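Local coordinates for protein maquette-3 (Escherichia coli, PDB 6Z0C) that is a de novo designed four-helix bundle with no known natural function, probably built to test how buried charged networks stabilise an artificial hydrophobic core, at residues 40-45 / 156-161; 94-99 / 105-110. All blocks are in the same frame, centred on the assembly; numbering follows the deposited sequence.

Contact 1 (40-45 / 156-161); sequences KQLREA and RELLKG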
# COMPACT_ATOMS: atom_id res chain seq x y z
N LYS A 40 -1.56 21.00 8.92
CA LYS A 40 -1.27 22.17 9.80
C LYS A 40 -0.85 23.37 8.93
O LYS A 40 -1.30 24.48 9.24
CB LYS A 40 -0.22 21.80 10.85
CG LYS A 40 -0.67 20.72 11.83
CD LYS A 40 0.40 20.31 12.81
CE LYS A 40 0.81 21.43 13.74
NZ LYS A 40 1.63 20.93 14.87
N GLN A 41 -0.05 23.13 7.88
CA GLN A 41 0.39 24.17 6.91
C GLN A 41 -0.81 24.73 6.15
O GLN A 41 -0.88 25.96 5.96
CB GLN A 41 1.41 23.60 5.92
CG GLN A 41 2.80 23.41 6.48
CD GLN A 41 3.75 22.90 5.42
OE1 GLN A 41 4.21 21.76 5.48
NE2 GLN A 41 4.02 23.72 4.43
N LEU A 42 -1.72 23.86 5.70
CA LEU A 42 -2.97 24.25 4.99
C LEU A 42 -3.82 25.13 5.92
O LEU A 42 -4.31 26.16 5.45
CB LEU A 42 -3.75 23.01 4.57
CG LEU A 42 -3.44 22.46 3.19
CD1 LEU A 42 -4.12 21.11 2.99
CD2 LEU A 42 -3.87 23.43 2.10
N ARG A 43 -4.02 24.69 7.17
CA ARG A 43 -4.84 25.43 8.16
C ARG A 43 -4.23 26.82 8.38
O ARG A 43 -4.98 27.81 8.35
CB ARG A 43 -4.96 24.64 9.47
CG ARG A 43 -5.82 25.33 10.53
CD ARG A 43 -7.23 25.60 10.05
NE ARG A 43 -8.02 26.34 11.01
CZ ARG A 43 -8.86 25.82 11.90
NH1 ARG A 43 -9.04 24.51 11.98
NH2 ARG A 43 -9.52 26.62 12.72
N GLU A 44 -2.91 26.90 8.59
CA GLU A 44 -2.18 28.17 8.82
C GLU A 44 -2.35 29.08 7.59
O GLU A 44 -2.72 30.25 7.78
CB GLU A 44 -0.71 27.92 9.12
CG GLU A 44 0.10 29.20 9.30
CD GLU A 44 1.37 29.07 10.12
OE1 GLU A 44 1.68 27.95 10.58
OE2 GLU A 44 2.05 30.09 10.31
N ALA A 45 -2.10 28.55 6.39
CA ALA A 45 -2.23 29.30 5.11
C ALA A 45 -3.67 29.81 4.95
O ALA A 45 -3.85 30.97 4.57
CB ALA A 45 -1.81 28.44 3.95
N ARG A 156 4.05 28.42 -1.60
CA ARG A 156 5.22 27.79 -2.27
C ARG A 156 5.75 26.65 -1.38
O ARG A 156 6.09 25.59 -1.94
CB ARG A 156 6.30 28.83 -2.59
CG ARG A 156 7.04 28.57 -3.89
CD ARG A 156 7.88 29.75 -4.34
NE ARG A 156 9.27 29.63 -3.91
CZ ARG A 156 10.28 29.15 -4.66
NH1 ARG A 156 10.07 28.74 -5.90
NH2 ARG A 156 11.49 29.10 -4.15
N GLU A 157 5.81 26.86 -0.06
CA GLU A 157 6.23 25.81 0.91
C GLU A 157 5.23 24.65 0.89
O GLU A 157 5.66 23.49 0.94
CB GLU A 157 6.37 26.39 2.32
CG GLU A 157 7.65 27.18 2.52
CD GLU A 157 8.91 26.42 2.16
OE1 GLU A 157 9.49 26.71 1.10
OE2 GLU A 157 9.30 25.52 2.94
N LEU A 158 3.94 24.96 0.81
CA LEU A 158 2.84 23.97 0.74
C LEU A 158 3.00 23.12 -0.53
O LEU A 158 2.86 21.89 -0.45
CB LEU A 158 1.50 24.72 0.76
CG LEU A 158 0.24 23.87 0.77
CD1 LEU A 158 0.17 22.99 2.01
CD2 LEU A 158 -0.99 24.76 0.68
N LEU A 159 3.31 23.77 -1.66
CA LEU A 159 3.51 23.09 -2.96
C LEU A 159 4.71 22.14 -2.86
O LEU A 159 4.57 20.99 -3.30
CB LEU A 159 3.71 24.14 -4.06
CG LEU A 159 4.01 23.59 -5.45
CD1 LEU A 159 2.93 22.63 -5.91
CD2 LEU A 159 4.17 24.72 -6.46
N LYS A 160 5.83 22.60 -2.30
CA LYS A 160 7.06 21.78 -2.11
C LYS A 160 6.70 20.51 -1.32
O LYS A 160 7.13 19.42 -1.74
CB LYS A 160 8.15 22.56 -1.38
CG LYS A 160 8.91 23.57 -2.21
CD LYS A 160 10.08 24.18 -1.45
CE LYS A 160 10.77 25.29 -2.20
NZ LYS A 160 11.93 25.82 -1.44
N GLY A 161 5.94 20.68 -0.23
CA GLY A 161 5.46 19.56 0.60
C GLY A 161 4.64 18.58 -0.21
O GLY A 161 4.91 17.36 -0.11
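The flat group of this contact is the side-chain amide of Q41, which points its NE2 end at the backbone of helix segment 156-161. NE2 lies 3.8 Å from the amide nitrogen of L158 and 3.9 Å from the carbonyl carbon of E157, with the CB of E157 at 4.1 Å from the same NE2. These separations indicate van der Waals packing, and the polar group bonds to nothing across the two segments. The reach comes from the chain: with CG anti to the carbonyl carbon (chi1 -77°) and the rest extended (chi2 -178°), Q41 spans the groove between axes 10.3 Å apart. Deeper in, L42 and L158 carry the apolar part, their side chains crossing at about a right angle. CD2 of L42 meets CD2 of L158 at 3.5 Å, tighter than usual methyl contact, and CG of L42 is 3.8 Å from CD1 of L158; the same CD1 of L158 also touches CB of Q41, at 4.1 Å. An alanine in place of L42 removes CG and both methyls, and would probably leave the branch of L158 without its crossing partner and open a gap in the core. The segments run antiparallel, 159° between their directions, as in an antiparallel helical bundle. L42 also packs on L58, Q61 and E65 of helix 52-99 and on F139 of helix 105-144, while L158 touches L143, so the two leucines join helices 4-48 and 152-194 to both remaining helices.

Contact 2 (94-99 / 105-110); sequences QELWQL and PELRQK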
# COMPACT_ATOMS: atom_id res chain seq x y z
N GLN A 94 3.97 -25.21 4.48
CA GLN A 94 4.65 -26.15 5.40
C GLN A 94 3.89 -27.48 5.42
O GLN A 94 4.56 -28.53 5.38
CB GLN A 94 4.77 -25.53 6.79
CG GLN A 94 5.55 -26.38 7.77
CD GLN A 94 5.95 -25.56 8.98
OE1 GLN A 94 6.76 -24.64 8.89
NE2 GLN A 94 5.35 -25.88 10.10
N GLU A 95 2.56 -27.45 5.46
CA GLU A 95 1.70 -28.66 5.42
C GLU A 95 2.04 -29.46 4.16
O GLU A 95 2.17 -30.70 4.26
CB GLU A 95 0.21 -28.31 5.43
CG GLU A 95 -0.31 -27.89 6.79
CD GLU A 95 -0.20 -28.97 7.86
OE1 GLU A 95 -1.04 -29.89 7.85
OE2 GLU A 95 0.74 -28.89 8.67
N LEU A 96 2.21 -28.78 3.03
CA LEU A 96 2.43 -29.42 1.71
C LEU A 96 3.75 -30.20 1.71
O LEU A 96 3.72 -31.35 1.25
CB LEU A 96 2.40 -28.36 0.60
CG LEU A 96 1.00 -27.96 0.12
CD1 LEU A 96 1.04 -26.67 -0.67
CD2 LEU A 96 0.36 -29.08 -0.70
N TRP A 97 4.87 -29.65 2.22
CA TRP A 97 6.16 -30.40 2.18
C TRP A 97 6.24 -31.42 3.32
O TRP A 97 6.90 -32.45 3.12
CB TRP A 97 7.39 -29.50 2.10
CG TRP A 97 7.70 -28.65 3.30
CD1 TRP A 97 8.15 -29.07 4.51
CD2 TRP A 97 7.65 -27.22 3.35
NE1 TRP A 97 8.36 -27.99 5.33
CE2 TRP A 97 8.07 -26.84 4.65
CE3 TRP A 97 7.30 -26.22 2.44
CZ2 TRP A 97 8.12 -25.51 5.05
CZ3 TRP A 97 7.35 -24.90 2.84
CH2 TRP A 97 7.75 -24.56 4.13
N GLN A 98 5.58 -31.19 4.46
CA GLN A 98 5.60 -32.14 5.60
C GLN A 98 4.81 -33.40 5.23
O GLN A 98 5.28 -34.51 5.53
CB GLN A 98 5.06 -31.50 6.88
CG GLN A 98 6.05 -30.54 7.53
CD GLN A 98 5.66 -30.18 8.94
OE1 GLN A 98 4.63 -30.62 9.44
NE2 GLN A 98 6.49 -29.38 9.60
N LEU A 99 3.65 -33.23 4.58
CA LEU A 99 2.74 -34.36 4.25
C LEU A 99 3.15 -35.00 2.93
O LEU A 99 2.93 -36.22 2.78
CB LEU A 99 1.30 -33.84 4.21
CG LEU A 99 0.68 -33.56 5.58
CD1 LEU A 99 -0.65 -32.85 5.45
CD2 LEU A 99 0.52 -34.86 6.36
N PRO A 105 -6.41 -32.54 -1.76
CA PRO A 105 -6.77 -31.30 -2.47
C PRO A 105 -7.08 -30.13 -1.52
O PRO A 105 -6.91 -29.00 -1.93
CB PRO A 105 -8.03 -31.66 -3.27
CG PRO A 105 -8.07 -33.18 -3.30
CD PRO A 105 -7.34 -33.64 -2.06
N GLU A 106 -7.53 -30.44 -0.30
CA GLU A 106 -7.87 -29.45 0.76
C GLU A 106 -6.68 -28.49 0.97
O GLU A 106 -6.95 -27.30 1.23
CB GLU A 106 -8.30 -30.15 2.05
CG GLU A 106 -7.25 -31.06 2.68
CD GLU A 106 -7.24 -32.50 2.18
OE1 GLU A 106 -7.82 -32.76 1.11
OE2 GLU A 106 -6.64 -33.35 2.86
N LEU A 107 -5.44 -28.97 0.86
CA LEU A 107 -4.21 -28.16 1.06
C LEU A 107 -4.11 -27.12 -0.06
O LEU A 107 -3.96 -25.93 0.25
CB LEU A 107 -2.97 -29.07 1.06
CG LEU A 107 -2.86 -30.03 2.24
CD1 LEU A 107 -1.54 -30.79 2.19
CD2 LEU A 107 -2.99 -29.30 3.57
N ARG A 108 -4.17 -27.57 -1.32
CA ARG A 108 -4.17 -26.69 -2.51
C ARG A 108 -5.30 -25.66 -2.37
O ARG A 108 -5.03 -24.47 -2.57
CB ARG A 108 -4.34 -27.49 -3.80
CG ARG A 108 -4.56 -26.63 -5.04
CD ARG A 108 -4.77 -27.42 -6.31
NE ARG A 108 -5.87 -28.37 -6.22
CZ ARG A 108 -7.16 -28.06 -6.21
NH1 ARG A 108 -7.56 -26.80 -6.28
NH2 ARG A 108 -8.06 -29.03 -6.13
N GLN A 109 -6.52 -26.11 -2.04
CA GLN A 109 -7.72 -25.23 -1.96
C GLN A 109 -7.46 -24.12 -0.93
O GLN A 109 -7.67 -22.94 -1.26
CB GLN A 109 -8.98 -26.03 -1.64
CG GLN A 109 -9.53 -26.78 -2.84
CD GLN A 109 -10.65 -27.73 -2.48
OE1 GLN A 109 -11.10 -27.79 -1.34
NE2 GLN A 109 -11.11 -28.48 -3.46
N LYS A 110 -6.99 -24.49 0.27
CA LYS A 110 -6.70 -23.54 1.37
C LYS A 110 -5.62 -22.55 0.92
O LYS A 110 -5.80 -21.33 1.13
CB LYS A 110 -6.27 -24.29 2.64
CG LYS A 110 -6.04 -23.41 3.86
CD LYS A 110 -7.21 -22.51 4.19
CE LYS A 110 -7.08 -21.84 5.54
NZ LYS A 110 -8.05 -20.73 5.69
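L107 reaches helix segment 94-99 with its CG anti to the carbonyl carbon (chi1 -67°), and L96 and L99 adopt the same first-torsion class; this places the branched ends of all three leucines in the groove between the helices. L107 is the common partner of the three contacts: its CB and CD1 meet L96, CD1 also meets L99, and CD2 meets E95. Its CB lies 3.8 Å from CD2 of L96, and its CD1 is 3.9 Å from that same CD2 of L96, the two side chains sliding past one another in opposite directions. CD1 of L107 also meets CD1 of L99 at 4.0 Å, here with the side chains crossing at about a right angle. On the remaining branch, CD2 of L107 rests 3.8 Å from CB of E95, so that this acidic residue contributes its aliphatic root while its chain bends at chi2. A single leucine is thus inserted among three side chains of segment 94-99: E95 and L96, which are neighbours, and L99 one turn further on. The evidence is purely of packing: the segments share apolar contacts and no polar bond.

The axes approach to 10.2 Å and the directions differ by 158°, an antiparallel hairpin closed by a short glycine-rich linker, where G101 and G103 bind a potassium ion together with Q200. The side chain of L99 is about 8 Å from that ion. From helix 152-194, L193 and W194 pack on L96, and W194 also touches R108.

How the contacts relate
The two contacts lie toward opposite ends of the bundle, their centres 54 Å apart and their nearest atoms about 40 Å apart, so they do not touch. Contact 1 joins the first and last helices, 4-48 and 152-194, which are distant in sequence; contact 2 joins the consecutive helices 52-99 and 105-144 across a five-residue glycine-rich linker. Geometrically they are near twins, antiparallel with axes about 10 Å apart, and both are only partly buried. Their chemistry differs: contact 1 pairs two buried leucines beneath a polar amide, whereas contact 2 centres on the partly exposed L107, with L96 buried and L99 exposed, the latter's side chain about 8 Å from the bound potassium ion.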